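Local coordinates for protein A197 (Sulfolobus turreted icosahedral virus, PDB 2C0N) that is probably a glycosyltransferase of the GT-A fold, moving sugar units from an activated donor to an acceptor, at residues I43-F48 with D55-L60; F59-V64 with G87-K92; I67-Q72 with L118-I123; E129-P134 with V152-T157. All coordinates share one frame; numbering follows the deposited sequence.

How the contacts relate
Strand 56-60 is shared by contacts 1 and 2. Contact 1 packs helix 37-50 on it, and contact 2 takes up its end and the turn that follows, with Asp61-Glu62-Asp63, fitting the DXD motif of GT-A glycosyltransferases; their centres are 16 Å apart. Contact 3 uses the antiparallel neighbour, strand 120-124, joined to contact 1 by Leu57 O to Ile123 N at 2.8 Å, its centre 10 Å from that of contact 2. Contact 4, centred 20 Å from contact 2, salt-bridges to contact 1 (Asp46 OD1 to Arg133 NH1, 2.7 Å) and packs Phe154 and Phe155 on Ile123 and Leu118 of contact 3. The nickel sits on C-terminal histidines, probably a purification tag, outside all four.

Contact 1 of 4, residues I43-F48 with D55-L60; sequences IALDMF and DTLAFL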
loop_
_atom_site.group_PDB
_atom_site.type_symbol
_atom_site.label_atom_id
_atom_site.label_comp_id
_atom_site.label_asym_id
_atom_site.label_seq_id
_atom_site.Cartn_x
_atom_site.Cartn_y
_atom_site.Cartn_z
ATOM N N ILE A 43 14.747 -8.179 -12.053
ATOM C CA ILE A 43 13.396 -8.233 -12.599
ATOM C C ILE A 43 12.950 -6.833 -12.992
ATOM O O ILE A 43 12.416 -6.626 -14.084
ATOM C CB ILE A 43 12.428 -8.818 -11.551
ATOM C CG1 ILE A 43 12.675 -10.314 -11.397
ATOM C CG2 ILE A 43 10.938 -8.559 -11.920
ATOM C CD1 ILE A 43 12.035 -10.908 -10.198
ATOM N N ALA A 44 13.182 -5.867 -12.104
ATOM C CA ALA A 44 12.834 -4.454 -12.377
ATOM C C ALA A 44 13.469 -3.969 -13.678
ATOM O O ALA A 44 12.763 -3.443 -14.523
ATOM C CB ALA A 44 13.263 -3.574 -11.258
ATOM N N LEU A 45 14.792 -4.140 -13.818
ATOM C CA LEU A 45 15.513 -3.810 -15.069
ATOM C C LEU A 45 14.906 -4.466 -16.317
ATOM O O LEU A 45 14.686 -3.819 -17.324
ATOM C CB LEU A 45 16.982 -4.203 -14.958
ATOM C CG LEU A 45 17.886 -3.841 -16.138
ATOM C CD1 LEU A 45 17.784 -2.347 -16.495
ATOM C CD2 LEU A 45 19.340 -4.239 -15.867
ATOM N N ASP A 46 14.619 -5.756 -16.243
ATOM C CA ASP A 46 13.964 -6.451 -17.351
ATOM C C ASP A 46 12.611 -5.868 -17.746
ATOM O O ASP A 46 12.303 -5.742 -18.932
ATOM C CB ASP A 46 13.763 -7.908 -16.996
ATOM C CG ASP A 46 15.040 -8.690 -17.025
ATOM O OD1 ASP A 46 16.043 -8.190 -17.556
ATOM O OD2 ASP A 46 15.023 -9.831 -16.504
HETATM N N MSE A 47 11.771 -5.605 -16.762
HETATM C CA MSE A 47 10.474 -5.006 -17.022
HETATM C C MSE A 47 10.645 -3.578 -17.591
HETATM O O MSE A 47 10.057 -3.234 -18.601
HETATM C CB MSE A 47 9.644 -4.954 -15.748
HETATM C CG MSE A 47 9.156 -6.346 -15.244
HETATM SE SE MSE A 47 8.218 -6.123 -13.554
HETATM C CE MSE A 47 6.702 -5.065 -14.264
ATOM N N PHE A 48 11.484 -2.783 -16.944
ATOM C CA PHE A 48 11.708 -1.396 -17.377
ATOM C C PHE A 48 12.128 -1.301 -18.820
ATOM O O PHE A 48 11.581 -0.477 -19.571
ATOM C CB PHE A 48 12.756 -0.724 -16.500
ATOM C CG PHE A 48 13.148 0.621 -16.993
ATOM C CD1 PHE A 48 12.333 1.714 -16.774
ATOM C CD2 PHE A 48 14.313 0.793 -17.718
ATOM C CE1 PHE A 48 12.687 2.978 -17.281
ATOM C CE2 PHE A 48 14.679 2.058 -18.198
ATOM C CZ PHE A 48 13.869 3.134 -17.998
ATOM N N ASP A 55 11.387 6.714 -19.314
ATOM C CA ASP A 55 12.718 7.230 -19.651
ATOM C C ASP A 55 13.685 6.949 -18.523
ATOM O O ASP A 55 14.895 6.944 -18.728
ATOM C CB ASP A 55 12.690 8.756 -19.785
ATOM C CG ASP A 55 11.710 9.247 -20.824
ATOM O OD1 ASP A 55 11.723 8.724 -21.948
ATOM O OD2 ASP A 55 10.939 10.169 -20.496
ATOM N N THR A 56 13.142 6.835 -17.312
ATOM C CA THR A 56 13.924 6.776 -16.104
ATOM C C THR A 56 13.393 5.665 -15.211
ATOM O O THR A 56 12.199 5.559 -14.982
ATOM C CB THR A 56 13.907 8.152 -15.388
ATOM O OG1 THR A 56 14.467 9.141 -16.279
ATOM C CG2 THR A 56 14.722 8.124 -14.117
ATOM N N LEU A 57 14.299 4.836 -14.738
ATOM C CA LEU A 57 13.989 3.816 -13.742
ATOM C C LEU A 57 14.393 4.415 -12.416
ATOM O O LEU A 57 15.581 4.702 -12.209
ATOM C CB LEU A 57 14.806 2.555 -14.012
ATOM C CG LEU A 57 14.356 1.247 -13.331
ATOM C CD1 LEU A 57 15.121 0.077 -13.872
ATOM C CD2 LEU A 57 14.573 1.319 -11.866
ATOM N N ALA A 58 13.417 4.594 -11.528
ATOM C CA ALA A 58 13.692 5.058 -10.173
ATOM C C ALA A 58 13.552 3.876 -9.238
ATOM O O ALA A 58 12.477 3.257 -9.199
ATOM C CB ALA A 58 12.731 6.137 -9.783
ATOM N N PHE A 59 14.628 3.521 -8.518
ATOM C CA PHE A 59 14.516 2.562 -7.393
ATOM C C PHE A 59 14.237 3.322 -6.104
ATOM O O PHE A 59 14.935 4.314 -5.799
ATOM C CB PHE A 59 15.830 1.812 -7.214
ATOM C CG PHE A 59 16.014 0.682 -8.164
ATOM C CD1 PHE A 59 15.088 -0.330 -8.237
ATOM C CD2 PHE A 59 17.152 0.602 -8.938
ATOM C CE1 PHE A 59 15.276 -1.422 -9.075
ATOM C CE2 PHE A 59 17.321 -0.490 -9.801
ATOM C CZ PHE A 59 16.389 -1.473 -9.857
ATOM N N LEU A 60 13.231 2.855 -5.377
ATOM C CA LEU A 60 12.828 3.385 -4.099
ATOM C C LEU A 60 12.553 2.232 -3.185
ATOM O O LEU A 60 11.660 1.439 -3.468
ATOM C CB LEU A 60 11.576 4.270 -4.246
ATOM C CG LEU A 60 11.119 5.076 -3.023
ATOM C CD1 LEU A 60 12.153 6.061 -2.618
ATOM C CD2 LEU A 60 9.819 5.790 -3.363
#
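Leu57 lies across the ring of Phe48, and this pair forms the tight part of the contact. Leu57 CB stands 3.8 Å from the centroid of the Phe48 ring and only 9° off the normal, which identifies a CH-pi approach over one face. Farther out on the leucine, CD1 reaches back to Phe48 CB at 3.6 Å, so the side chain follows the phenylalanine from ring to root. Phe48 holds CG anti to its backbone N (chi1 173°), which carries the ring toward the strand: CE1 comes 3.5 Å from Thr56 C, while Asp55 C sits at the ring edge, near its plane.

Packing is lighter elsewhere on the helix. Ala44 CB touches Phe59 CE1 at 3.7 Å, meeting that ring obliquely; the other branch of Leu57, CD2, covers a face of the same ring from within the strand. Leu45 CD1 and Leu57 CD1 are 4.5 Å apart. Just before the strand, Asp55 is partly exposed; its OD2 bonds to Arg2 N, and a sulfate ion, probably from the crystallisation liquor, lies about 4 Å from the side chain.

Helix and strand axes run nearly antiparallel, at 156° and 9.9 Å. Around them, strand 3-8 supplies Phe6 to Ala44 and Leu57, strand 120-124 pairs with 56-60, and Leu128 of helix 125-128 closes on Leu45, Phe48 and Leu57.

Contact 2 of 4, residues F59-V64 with G87-K92; sequences FLDEDV and GYYYLK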
loop_
_atom_site.group_PDB
_atom_site.type_symbol
_atom_site.label_atom_id
_atom_site.label_comp_id
_atom_site.label_asym_id
_atom_site.label_seq_id
_atom_site.Cartn_x
_atom_site.Cartn_y
_atom_site.Cartn_z
ATOM N N PHE A 59 14.628 3.521 -8.518
ATOM C CA PHE A 59 14.516 2.562 -7.393
ATOM C C PHE A 59 14.237 3.322 -6.104
ATOM O O PHE A 59 14.935 4.314 -5.799
ATOM C CB PHE A 59 15.830 1.812 -7.214
ATOM C CG PHE A 59 16.014 0.682 -8.164
ATOM C CD1 PHE A 59 15.088 -0.330 -8.237
ATOM C CD2 PHE A 59 17.152 0.602 -8.938
ATOM C CE1 PHE A 59 15.276 -1.422 -9.075
ATOM C CE2 PHE A 59 17.321 -0.490 -9.801
ATOM C CZ PHE A 59 16.389 -1.473 -9.857
ATOM N N LEU A 60 13.231 2.855 -5.377
ATOM C CA LEU A 60 12.828 3.385 -4.099
ATOM C C LEU A 60 12.553 2.232 -3.185
ATOM O O LEU A 60 11.660 1.439 -3.468
ATOM C CB LEU A 60 11.576 4.270 -4.246
ATOM C CG LEU A 60 11.119 5.076 -3.023
ATOM C CD1 LEU A 60 12.153 6.061 -2.618
ATOM C CD2 LEU A 60 9.819 5.790 -3.363
ATOM N N ASP A 61 13.378 2.093 -2.125
ATOM C CA ASP A 61 13.191 1.025 -1.148
ATOM C C ASP A 61 11.867 1.290 -0.462
ATOM O O ASP A 61 11.447 2.443 -0.314
ATOM C CB ASP A 61 14.317 0.996 -0.129
ATOM C CG ASP A 61 15.575 0.323 -0.650
ATOM O OD1 ASP A 61 15.553 -0.346 -1.713
ATOM O OD2 ASP A 61 16.585 0.469 0.042
ATOM N N GLU A 62 11.182 0.219 -0.089
ATOM C CA GLU A 62 9.856 0.341 0.521
ATOM C C GLU A 62 9.875 1.090 1.875
ATOM O O GLU A 62 8.841 1.535 2.363
ATOM C CB GLU A 62 9.235 -1.035 0.655
ATOM C CG GLU A 62 7.854 -1.079 1.300
ATOM C CD GLU A 62 7.885 -1.148 2.819
ATOM O OE1 GLU A 62 8.924 -1.595 3.370
ATOM O OE2 GLU A 62 6.889 -0.741 3.476
ATOM N N ASP A 63 11.044 1.201 2.502
ATOM C CA ASP A 63 11.155 1.987 3.733
ATOM C C ASP A 63 11.747 3.387 3.530
ATOM O O ASP A 63 12.110 4.048 4.483
ATOM C CB ASP A 63 11.927 1.216 4.825
ATOM C CG ASP A 63 13.255 0.681 4.373
ATOM O OD1 ASP A 63 13.682 1.023 3.259
ATOM O OD2 ASP A 63 13.871 -0.128 5.172
ATOM N N VAL A 64 11.834 3.829 2.284
ATOM C CA VAL A 64 12.342 5.154 1.978
ATOM C C VAL A 64 11.198 6.008 1.401
ATOM O O VAL A 64 10.562 5.619 0.431
ATOM C CB VAL A 64 13.548 5.056 1.004
ATOM C CG1 VAL A 64 13.986 6.450 0.548
ATOM C CG2 VAL A 64 14.716 4.296 1.643
ATOM N N GLY A 87 19.530 10.242 -4.361
ATOM C CA GLY A 87 18.952 10.995 -3.268
ATOM C C GLY A 87 19.476 10.578 -1.892
ATOM O O GLY A 87 20.098 9.500 -1.686
ATOM N N TYR A 88 19.173 11.417 -0.928
ATOM C CA TYR A 88 19.675 11.241 0.414
ATOM C C TYR A 88 18.677 10.774 1.401
ATOM O O TYR A 88 17.606 11.348 1.522
ATOM C CB TYR A 88 20.205 12.575 0.940
ATOM C CG TYR A 88 21.562 12.949 0.421
ATOM C CD1 TYR A 88 22.735 12.539 1.092
ATOM C CD2 TYR A 88 21.690 13.718 -0.702
ATOM C CE1 TYR A 88 23.975 12.871 0.636
ATOM C CE2 TYR A 88 22.942 14.092 -1.164
ATOM C CZ TYR A 88 24.084 13.655 -0.502
ATOM O OH TYR A 88 25.320 14.036 -0.937
ATOM N N TYR A 89 19.063 9.744 2.135
ATOM C CA TYR A 89 18.446 9.364 3.395
ATOM C C TYR A 89 19.544 8.811 4.320
ATOM O O TYR A 89 20.621 8.397 3.869
ATOM C CB TYR A 89 17.330 8.362 3.157
ATOM C CG TYR A 89 17.772 7.095 2.470
ATOM C CD1 TYR A 89 17.750 6.993 1.088
ATOM C CD2 TYR A 89 18.182 5.991 3.206
ATOM C CE1 TYR A 89 18.171 5.843 0.452
ATOM C CE2 TYR A 89 18.604 4.813 2.558
ATOM C CZ TYR A 89 18.576 4.770 1.181
ATOM O OH TYR A 89 18.982 3.662 0.504
ATOM N N TYR A 90 19.285 8.872 5.621
ATOM C CA TYR A 90 20.218 8.360 6.616
ATOM C C TYR A 90 20.043 6.861 6.766
ATOM O O TYR A 90 18.929 6.366 6.969
ATOM C CB TYR A 90 20.028 9.030 7.984
ATOM C CG TYR A 90 21.335 9.085 8.706
ATOM C CD1 TYR A 90 22.230 10.098 8.416
ATOM C CD2 TYR A 90 21.721 8.093 9.640
ATOM C CE1 TYR A 90 23.475 10.159 9.012
ATOM C CE2 TYR A 90 23.001 8.158 10.261
ATOM C CZ TYR A 90 23.850 9.214 9.938
ATOM O OH TYR A 90 25.106 9.370 10.499
ATOM N N LEU A 91 21.157 6.151 6.725
ATOM C CA LEU A 91 21.136 4.689 6.781
ATOM C C LEU A 91 20.722 4.173 8.153
ATOM O O LEU A 91 21.119 4.718 9.205
ATOM C CB LEU A 91 22.503 4.128 6.368
ATOM C CG LEU A 91 23.020 4.437 4.944
ATOM C CD1 LEU A 91 24.455 4.015 4.735
ATOM C CD2 LEU A 91 22.149 3.765 3.886
ATOM N N LYS A 92 19.945 3.079 8.137
ATOM C CA LYS A 92 19.514 2.387 9.359
ATOM C C LYS A 92 20.640 1.570 9.976
ATOM O O LYS A 92 20.507 1.078 11.104
ATOM C CB LYS A 92 18.287 1.484 9.099
ATOM C CG LYS A 92 16.957 2.234 9.171
ATOM C CD LYS A 92 15.739 1.377 9.116
ATOM C CE LYS A 92 15.504 0.711 7.830
ATOM N NZ LYS A 92 14.190 0.024 7.830
#
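Val64 and Tyr89 make the apolar part of the contact. Val64 CG2 stands over the Tyr89 ring, 3.8 Å from its centroid and 7° off the normal, a CH-pi contact; the other branch, CG1, lies 3.8 Å from Tyr89 CD1. Edge-to-face packing with His172 confines the ring.

Val64 ends the turn that carries the acidic residues. Residues 61 to 64 form a type I beta turn, closed by Val64 N to Asp61 O at 3.0 Å, directly after strand 56-60. An Asp-Glu-Asp sequence in this place is consistent with the DXD motif, which in GT-A enzymes commonly binds the nucleotide sugar through a divalent metal.

Among polar pairs, Lys92 NZ donates to Asp63 OD2 at 2.7 Å in a salt bridge, arriving on the anti side and 31° out of the carboxylate plane; the same nitrogen also bonds to Phe173 O. Asp63 CG, between its backbone N and carbonyl carbon (chi1 52°), turns toward Lys92. Asp61 OD2 and Tyr89 OH are merely neighbours at 4.0 Å, whereas Asp61 OD1 pairs with Arg41.

Contact 3 of 4, residues I67-Q72 with L118-I123; sequences IEIDFQ and LGFTFI
Phe120 opens the contact from the strand side by offering its ring edge to Ile69: CG1 of the isoleucine lies near the ring plane, 4.2 Å from Phe120 CZ. The backbone of Phe120 is irregular. With Thr121 it lies opposite Phe59 on the neighbouring antiparallel strand 56-60, which defines a classic beta bulge, and its N also reaches Thr121 OG1 at 3.3 Å with an N-H...O angle of 144°.

Two residues on, Phe122 meets Ile69 and Phe71. Its CZ is 4.0 Å from Ile69 CG2 and 4.2 Å from Ile69 CD1, while CE2 approaches Phe71 CE2 at 4.1 Å, the two side chains crossing at about a right angle. Ile69 has chi1 -63°, which sets CG2 anti to the backbone N, and this branch does double duty: it touches Phe122 and also stands 3.4 Å above the plane of the Phe71 ring, over its centre. Next, Ile123 packs on Phe59 and Phe154 instead.

Asp70 N-caps helix 71-80 through OD1 to Lys73 N. The capped helix start and the residues leading into it thus pack on a bulged strand of the central sheet, as expected of the alpha/beta architecture of a GT-A fold.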
loop_
_atom_site.group_PDB
_atom_site.type_symbol
_atom_site.label_atom_id
_atom_site.label_comp_id
_atom_site.label_asym_id
_atom_site.label_seq_id
_atom_site.Cartn_x
_atom_site.Cartn_y
_atom_site.Cartn_z
ATOM N N ILE A 67 10.760 13.217 0.679
ATOM C CA ILE A 67 10.170 14.437 1.198
ATOM C C ILE A 67 9.857 15.362 0.043
ATOM O O ILE A 67 8.762 15.928 -0.040
ATOM C CB ILE A 67 11.119 15.214 2.086
ATOM C CG1 ILE A 67 11.442 14.421 3.342
ATOM C CG2 ILE A 67 10.482 16.523 2.412
ATOM C CD1 ILE A 67 12.407 15.172 4.296
ATOM N N GLU A 68 10.843 15.615 -0.789
ATOM C CA GLU A 68 10.570 16.290 -2.027
ATOM C C GLU A 68 11.486 15.713 -3.067
ATOM O O GLU A 68 12.572 15.157 -2.751
ATOM C CB GLU A 68 10.724 17.816 -1.941
ATOM C CG GLU A 68 10.103 18.545 -3.150
ATOM C CD GLU A 68 10.355 20.040 -3.167
ATOM O OE1 GLU A 68 9.801 20.753 -2.301
ATOM O OE2 GLU A 68 11.087 20.504 -4.086
ATOM N N ILE A 69 10.972 15.750 -4.288
ATOM C CA ILE A 69 11.706 15.381 -5.465
ATOM C C ILE A 69 11.513 16.555 -6.414
ATOM O O ILE A 69 10.381 16.874 -6.766
ATOM C CB ILE A 69 11.161 14.105 -6.130
ATOM C CG1 ILE A 69 11.307 12.902 -5.181
ATOM C CG2 ILE A 69 11.903 13.816 -7.451
ATOM C CD1 ILE A 69 10.625 11.613 -5.653
ATOM N N ASP A 70 12.616 17.181 -6.790
ATOM C CA ASP A 70 12.618 18.166 -7.862
ATOM C C ASP A 70 13.000 17.405 -9.135
ATOM O O ASP A 70 14.178 17.230 -9.427
ATOM C CB ASP A 70 13.607 19.294 -7.529
ATOM C CG ASP A 70 13.567 20.446 -8.528
ATOM O OD1 ASP A 70 13.326 20.229 -9.732
ATOM O OD2 ASP A 70 13.837 21.583 -8.098
ATOM N N PHE A 71 11.985 16.927 -9.856
ATOM C CA PHE A 71 12.169 16.064 -11.030
ATOM C C PHE A 71 12.892 16.787 -12.139
ATOM O O PHE A 71 13.585 16.174 -12.960
ATOM C CB PHE A 71 10.817 15.576 -11.562
ATOM C CG PHE A 71 10.229 14.438 -10.791
ATOM C CD1 PHE A 71 9.258 14.660 -9.843
ATOM C CD2 PHE A 71 10.666 13.136 -11.008
ATOM C CE1 PHE A 71 8.726 13.622 -9.137
ATOM C CE2 PHE A 71 10.134 12.082 -10.288
ATOM C CZ PHE A 71 9.165 12.320 -9.373
ATOM N N GLN A 72 12.692 18.103 -12.208
ATOM C CA GLN A 72 13.409 18.890 -13.203
ATOM C C GLN A 72 14.900 18.957 -12.910
ATOM O O GLN A 72 15.689 18.903 -13.824
ATOM C CB GLN A 72 12.794 20.269 -13.326
ATOM C CG GLN A 72 11.437 20.198 -14.006
ATOM C CD GLN A 72 11.566 19.760 -15.469
ATOM O OE1 GLN A 72 12.593 20.014 -16.122
ATOM N NE2 GLN A 72 10.530 19.094 -15.985
ATOM N N LEU A 118 21.087 2.201 -3.763
ATOM C CA LEU A 118 19.973 1.911 -4.684
ATOM C C LEU A 118 18.583 2.025 -4.056
ATOM O O LEU A 118 17.629 1.455 -4.573
ATOM C CB LEU A 118 20.141 0.530 -5.359
ATOM C CG LEU A 118 21.408 0.418 -6.204
ATOM C CD1 LEU A 118 21.623 -1.032 -6.688
ATOM C CD2 LEU A 118 21.293 1.335 -7.354
ATOM N N GLY A 119 18.462 2.766 -2.962
ATOM C CA GLY A 119 17.199 2.951 -2.311
ATOM C C GLY A 119 16.454 4.224 -2.639
ATOM O O GLY A 119 15.359 4.416 -2.158
ATOM N N PHE A 120 17.073 5.113 -3.405
ATOM C CA PHE A 120 16.471 6.402 -3.760
ATOM C C PHE A 120 17.269 6.937 -4.910
ATOM O O PHE A 120 18.113 7.847 -4.767
ATOM C CB PHE A 120 16.533 7.352 -2.554
ATOM C CG PHE A 120 15.783 8.653 -2.733
ATOM C CD1 PHE A 120 14.856 8.834 -3.734
ATOM C CD2 PHE A 120 16.011 9.684 -1.851
ATOM C CE1 PHE A 120 14.180 10.046 -3.861
ATOM C CE2 PHE A 120 15.348 10.895 -1.981
ATOM C CZ PHE A 120 14.408 11.050 -2.981
ATOM N N THR A 121 17.044 6.357 -6.078
ATOM C CA THR A 121 18.048 6.416 -7.115
ATOM C C THR A 121 17.369 6.411 -8.472
ATOM O O THR A 121 16.551 5.546 -8.743
ATOM C CB THR A 121 18.959 5.192 -7.028
ATOM O OG1 THR A 121 19.393 4.989 -5.678
ATOM C CG2 THR A 121 20.145 5.323 -7.924
ATOM N N PHE A 122 17.743 7.351 -9.340
ATOM C CA PHE A 122 17.159 7.509 -10.642
ATOM C C PHE A 122 18.204 7.124 -11.670
ATOM O O PHE A 122 19.315 7.620 -11.618
ATOM C CB PHE A 122 16.758 8.975 -10.843
ATOM C CG PHE A 122 15.717 9.465 -9.856
ATOM C CD1 PHE A 122 16.085 9.835 -8.571
ATOM C CD2 PHE A 122 14.385 9.511 -10.204
ATOM C CE1 PHE A 122 15.144 10.260 -7.643
ATOM C CE2 PHE A 122 13.440 9.914 -9.295
ATOM C CZ PHE A 122 13.825 10.299 -7.998
ATOM N N ILE A 123 17.836 6.244 -12.604
ATOM C CA ILE A 123 18.787 5.753 -13.589
ATOM C C ILE A 123 18.212 5.937 -14.986
ATOM O O ILE A 123 17.127 5.494 -15.288
ATOM C CB ILE A 123 19.144 4.272 -13.373
ATOM C CG1 ILE A 123 19.410 3.981 -11.885
ATOM C CG2 ILE A 123 20.272 3.896 -14.282
ATOM C CD1 ILE A 123 19.704 2.513 -11.588
#

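Contact 4 of 4, residues E129-P134 with V152-T157; sequences EKIKRP and VYFFST
The ring of Phe154 takes Ile131 CD1 at its edge, near the ring plane, with CE2 4.3 Å away; Phe155 CD2 also lies at an edge. Phe154 CG anti to the backbone N (chi1 175°) brings the ring to Ile131. Phe154 places CD1 over the face of the Phe155 ring, 3.7 Å above it, and its ring meets Phe136 and His158. The Tyr153 ring has Thr157 OG1 over its centre, 3.3 Å above the plane.

Tyr153 OH stays 4.5 Å from Pro134 O, too far for a bond. Pro134 follows a cis peptide; Arg133 beside it is salt-bridged to Asp46 of helix 37-50.

Thr157 OG1 donates to Tyr153 O at 2.7 Å, tilted 34° from the carbonyl plane, and Ser156 OG to Val152 O at 2.8 Å, above that carbonyl's plane by 39°; each carbonyl also keeps its helical N-H. With these hydroxyls turned back onto their own helix and just 73 Å² buried, the loop and helix 150-158 are joined by light, apolar contact.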
loop_
_atom_site.group_PDB
_atom_site.type_symbol
_atom_site.label_atom_id
_atom_site.label_comp_id
_atom_site.label_asym_id
_atom_site.label_seq_id
_atom_site.Cartn_x
_atom_site.Cartn_y
_atom_site.Cartn_z
ATOM N N GLU A 129 20.350 0.697 -21.196
ATOM C CA GLU A 129 20.294 -0.024 -22.472
ATOM C C GLU A 129 21.660 -0.427 -22.982
ATOM O O GLU A 129 21.768 -1.203 -23.939
ATOM C CB GLU A 129 19.563 0.833 -23.508
ATOM C CG GLU A 129 18.091 0.843 -23.200
ATOM C CD GLU A 129 17.263 1.481 -24.267
ATOM O OE1 GLU A 129 17.816 2.300 -25.026
ATOM O OE2 GLU A 129 16.061 1.152 -24.312
ATOM N N LYS A 130 22.697 0.108 -22.362
ATOM C CA LYS A 130 24.077 -0.153 -22.788
ATOM C C LYS A 130 24.766 -1.172 -21.896
ATOM O O LYS A 130 25.739 -1.792 -22.307
ATOM C CB LYS A 130 24.883 1.136 -22.754
ATOM C CG LYS A 130 24.475 2.175 -23.784
ATOM C CD LYS A 130 25.276 3.464 -23.570
ATOM C CE LYS A 130 25.185 4.429 -24.755
ATOM N NZ LYS A 130 26.379 5.341 -24.849
ATOM N N ILE A 131 24.287 -1.331 -20.665
ATOM C CA ILE A 131 25.077 -2.061 -19.673
ATOM C C ILE A 131 24.995 -3.552 -19.959
ATOM O O ILE A 131 24.064 -4.034 -20.607
ATOM C CB ILE A 131 24.697 -1.770 -18.216
ATOM C CG1 ILE A 131 23.239 -2.103 -17.967
ATOM C CG2 ILE A 131 25.087 -0.294 -17.851
ATOM C CD1 ILE A 131 22.767 -1.789 -16.563
ATOM N N LYS A 132 25.993 -4.266 -19.485
ATOM C CA LYS A 132 25.968 -5.712 -19.622
ATOM C C LYS A 132 24.907 -6.232 -18.656
ATOM O O LYS A 132 24.803 -5.736 -17.512
ATOM C CB LYS A 132 27.378 -6.280 -19.436
ATOM C CG LYS A 132 28.231 -6.064 -20.698
ATOM C CD LYS A 132 29.451 -6.943 -20.774
ATOM C CE LYS A 132 30.054 -6.939 -22.181
ATOM N NZ LYS A 132 31.005 -8.059 -22.404
ATOM N N ARG A 133 24.061 -7.148 -19.172
ATOM C CA ARG A 133 22.992 -7.808 -18.410
ATOM C C ARG A 133 23.282 -9.290 -18.242
ATOM O O ARG A 133 23.721 -9.949 -19.203
ATOM C CB ARG A 133 21.630 -7.645 -19.097
ATOM C CG ARG A 133 20.828 -6.424 -18.645
ATOM C CD ARG A 133 19.295 -6.653 -18.810
ATOM N NE ARG A 133 18.848 -6.401 -20.179
ATOM C CZ ARG A 133 17.698 -6.821 -20.721
ATOM N NH1 ARG A 133 16.808 -7.524 -20.023
ATOM N NH2 ARG A 133 17.439 -6.523 -21.990
ATOM N N PRO A 134 23.010 -9.847 -17.044
ATOM C CA PRO A 134 22.307 -9.237 -15.896
ATOM C C PRO A 134 23.204 -8.263 -15.079
ATOM O O PRO A 134 24.422 -8.478 -14.989
ATOM C CB PRO A 134 21.868 -10.455 -15.059
ATOM C CG PRO A 134 22.554 -11.667 -15.668
ATOM C CD PRO A 134 23.494 -11.200 -16.725
ATOM N N VAL A 152 26.982 -1.766 -4.322
ATOM C CA VAL A 152 28.418 -1.541 -4.581
ATOM C C VAL A 152 28.841 -2.278 -5.846
ATOM O O VAL A 152 29.618 -1.746 -6.644
ATOM C CB VAL A 152 29.308 -1.930 -3.380
ATOM C CG1 VAL A 152 30.796 -1.810 -3.727
ATOM C CG2 VAL A 152 28.974 -1.024 -2.214
ATOM N N TYR A 153 28.307 -3.476 -6.056
ATOM C CA TYR A 153 28.579 -4.195 -7.301
ATOM C C TYR A 153 28.180 -3.358 -8.515
ATOM O O TYR A 153 28.978 -3.183 -9.435
ATOM C CB TYR A 153 27.840 -5.531 -7.338
ATOM C CG TYR A 153 27.930 -6.240 -8.674
ATOM C CD1 TYR A 153 27.015 -5.947 -9.689
ATOM C CD2 TYR A 153 28.937 -7.178 -8.941
ATOM C CE1 TYR A 153 27.073 -6.569 -10.910
ATOM C CE2 TYR A 153 29.010 -7.820 -10.193
ATOM C CZ TYR A 153 28.060 -7.501 -11.164
ATOM O OH TYR A 153 28.072 -8.080 -12.403
ATOM N N PHE A 154 26.938 -2.867 -8.511
ATOM C CA PHE A 154 26.383 -2.121 -9.647
ATOM C C PHE A 154 27.294 -0.948 -10.034
ATOM O O PHE A 154 27.698 -0.792 -11.189
ATOM C CB PHE A 154 25.005 -1.580 -9.296
ATOM C CG PHE A 154 24.417 -0.713 -10.343
ATOM C CD1 PHE A 154 24.420 0.659 -10.204
ATOM C CD2 PHE A 154 23.871 -1.270 -11.483
ATOM C CE1 PHE A 154 23.872 1.453 -11.182
ATOM C CE2 PHE A 154 23.335 -0.482 -12.477
ATOM C CZ PHE A 154 23.333 0.870 -12.336
ATOM N N PHE A 155 27.628 -0.144 -9.037
ATOM C CA PHE A 155 28.500 1.008 -9.253
ATOM C C PHE A 155 29.948 0.652 -9.570
ATOM O O PHE A 155 30.600 1.300 -10.442
ATOM C CB PHE A 155 28.382 1.938 -8.048
ATOM C CG PHE A 155 27.058 2.616 -7.986
ATOM C CD1 PHE A 155 26.770 3.631 -8.832
ATOM C CD2 PHE A 155 26.058 2.205 -7.099
ATOM C CE1 PHE A 155 25.531 4.262 -8.795
ATOM C CE2 PHE A 155 24.823 2.807 -7.082
ATOM C CZ PHE A 155 24.542 3.824 -7.915
ATOM N N SER A 156 30.483 -0.361 -8.890
ATOM C CA SER A 156 31.896 -0.715 -9.107
ATOM C C SER A 156 32.092 -1.342 -10.480
ATOM O O SER A 156 33.149 -1.185 -11.113
ATOM C CB SER A 156 32.388 -1.686 -8.033
ATOM O OG SER A 156 32.343 -1.064 -6.765
ATOM N N THR A 157 31.076 -2.072 -10.927
ATOM C CA THR A 157 31.165 -2.831 -12.156
ATOM C C THR A 157 30.834 -1.983 -13.359
ATOM O O THR A 157 31.534 -2.034 -14.361
ATOM C CB THR A 157 30.204 -4.036 -12.133
ATOM O OG1 THR A 157 30.507 -4.853 -10.994
ATOM C CG2 THR A 157 30.346 -4.873 -13.405
#